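Local atomic coordinates of prolyl 4-hydroxylase alpha subunit Fe(2+) 2OG dioxygenase domain-containing protein (Burkholderia ambifaria, PDB entry 3W20), a protein that probably acts as a 2-oxoglutarate-dependent dioxygenase on N-substituted L-amino acids, and holds a zinc ion in its metal site. Residues Leu9-Gly13 against Ala226-Leu230. Sequence-based numbering, arbitrary orientation. Where two conformers were deposited one is given.
Sequences LMRFG and AKIML
A226 meets F12 at the loop end of this contact. Its CB lies 4.2 Å from F12 CD1. Its carbonyl oxygen O is 3.6 Å from F12 CE1. The K227 side chain leaves its backbone away from 9-13, but its CA sits at the ring edge. I228 makes the central contact. Its CD1 lies over one face of the F12 ring in a CH-pi contact, offset toward the rim, 4.0 Å from the centroid and 22° off the ring normal. CG1 of I228 packs 3.6 Å from F12 CD1, and the two side chains cross at about a right angle. With chi1 at -68°, the I228 CG1 branch lies beside the backbone N and serves the ring. CG2 points the other way, to selenomethionine M10. The protein has the double-stranded beta-helix (DSBH) fold. Here strand 227-230, outermost within this chain in a three-stranded antiparallel sheet, packs against M10 of strand 4-10 and F12 in the loop that follows. M10 bends at chi2 and chi3, and its CE lies 4.0 Å from I228 CG2. L230 CD2 is near the same methyl, but doubtfully close. The L230 side chain is about 8 Å from that of the zinc ligand H246.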
loop_
_atom_site.group_PDB
_atom_site.type_symbol
_atom_site.label_atom_id
_atom_site.label_comp_id
_atom_site.label_asym_id
_atom_site.label_seq_id
_atom_site.Cartn_x
_atom_site.Cartn_y
_atom_site.Cartn_z
ATOM N N LEU A 9 36.634 1.885 11.658
ATOM C CA LEU A 9 35.860 0.648 11.777
ATOM C C LEU A 9 35.838 0.210 13.254
ATOM O O LEU A 9 36.891 -0.003 13.873
ATOM C CB LEU A 9 36.506 -0.411 10.867
ATOM C CG LEU A 9 35.870 -1.779 10.661
ATOM C CD1 LEU A 9 36.408 -2.220 9.290
ATOM C CD2 LEU A 9 36.264 -2.794 11.741
HETATM N N MSE A 10 34.643 0.054 13.849
HETATM C CA MSE A 10 34.535 -0.172 15.280
HETATM C C MSE A 10 34.007 -1.532 15.575
HETATM O O MSE A 10 32.997 -1.931 14.993
HETATM C CB MSE A 10 33.583 0.821 15.950
HETATM C CG MSE A 10 32.893 1.727 14.940
HETATM SE SE MSE A 10 34.043 3.324 14.665
HETATM C CE MSE A 10 33.576 3.613 16.476
ATOM N N ARG A 11 34.655 -2.255 16.504
ATOM C CA ARG A 11 34.074 -3.497 17.069
ATOM C C ARG A 11 34.027 -3.329 18.547
ATOM O O ARG A 11 34.930 -2.692 19.109
ATOM C CB ARG A 11 35.016 -4.674 16.742
ATOM C CG ARG A 11 34.819 -5.234 15.373
ATOM C CD ARG A 11 33.451 -5.915 15.360
ATOM N NE ARG A 11 33.523 -7.323 15.161
ATOM C CZ ARG A 11 32.507 -8.090 14.796
ATOM N NH1 ARG A 11 31.221 -7.624 14.649
ATOM N NH2 ARG A 11 32.780 -9.378 14.646
ATOM N N PHE A 12 33.025 -3.887 19.196
ATOM C CA PHE A 12 32.928 -3.845 20.663
ATOM C C PHE A 12 34.248 -4.214 21.342
ATOM O O PHE A 12 34.884 -5.182 20.974
ATOM C CB PHE A 12 31.798 -4.776 21.226
ATOM C CG PHE A 12 30.408 -4.325 20.835
ATOM C CD1 PHE A 12 29.866 -3.173 21.390
ATOM C CD2 PHE A 12 29.689 -5.038 19.853
ATOM C CE1 PHE A 12 28.583 -2.751 21.045
ATOM C CE2 PHE A 12 28.439 -4.574 19.448
ATOM C CZ PHE A 12 27.896 -3.412 20.005
ATOM N N GLY A 13 34.627 -3.409 22.359
ATOM C CA GLY A 13 35.814 -3.680 23.212
ATOM C C GLY A 13 37.188 -3.499 22.550
ATOM O O GLY A 13 38.211 -3.812 23.193
ATOM N N ALA A 226 28.600 -4.191 26.727
ATOM C CA ALA A 226 29.594 -3.283 26.170
ATOM C C ALA A 226 28.872 -2.239 25.292
ATOM O O ALA A 226 27.893 -2.556 24.603
ATOM C CB ALA A 226 30.693 -4.026 25.399
ATOM N N LYS A 227 29.364 -0.990 25.313
ATOM C CA LYS A 227 28.768 0.009 24.437
ATOM C C LYS A 227 29.810 0.738 23.600
ATOM O O LYS A 227 30.959 0.894 24.040
ATOM C CB LYS A 227 27.799 0.973 25.192
ATOM C CG LYS A 227 28.483 2.034 25.940
ATOM C CD LYS A 227 27.497 2.803 26.822
ATOM C CE LYS A 227 28.388 3.630 27.727
ATOM N NZ LYS A 227 27.539 4.475 28.629
ATOM N N ILE A 228 29.401 1.161 22.400
ATOM C CA ILE A 228 30.197 2.003 21.502
ATOM C C ILE A 228 29.481 3.313 21.477
ATOM O O ILE A 228 28.273 3.380 21.142
ATOM C CB ILE A 228 30.156 1.387 20.105
ATOM C CG1 ILE A 228 30.914 0.068 20.141
ATOM C CG2 ILE A 228 30.772 2.340 19.106
ATOM C CD1 ILE A 228 30.862 -0.673 18.815
HETATM N N MSE A 229 30.163 4.398 21.909
HETATM C CA MSE A 229 29.617 5.759 21.716
HETATM C C MSE A 229 30.168 6.430 20.466
HETATM O O MSE A 229 31.352 6.489 20.247
HETATM C CB MSE A 229 29.790 6.624 23.002
HETATM C CG MSE A 229 28.866 6.071 24.100
HETATM SE SE MSE A 229 29.252 7.001 25.806
HETATM C CE MSE A 229 29.245 8.831 25.089
ATOM N N LEU A 230 29.264 6.912 19.591
ATOM C CA LEU A 230 29.637 7.495 18.323
ATOM C C LEU A 230 29.154 8.959 18.324
ATOM O O LEU A 230 28.122 9.225 18.938
ATOM C CB LEU A 230 28.832 6.770 17.222
ATOM C CG LEU A 230 29.130 5.300 16.957
ATOM C CD1 LEU A 230 28.271 4.792 15.815
ATOM C CD2 LEU A 230 30.597 5.202 16.578
#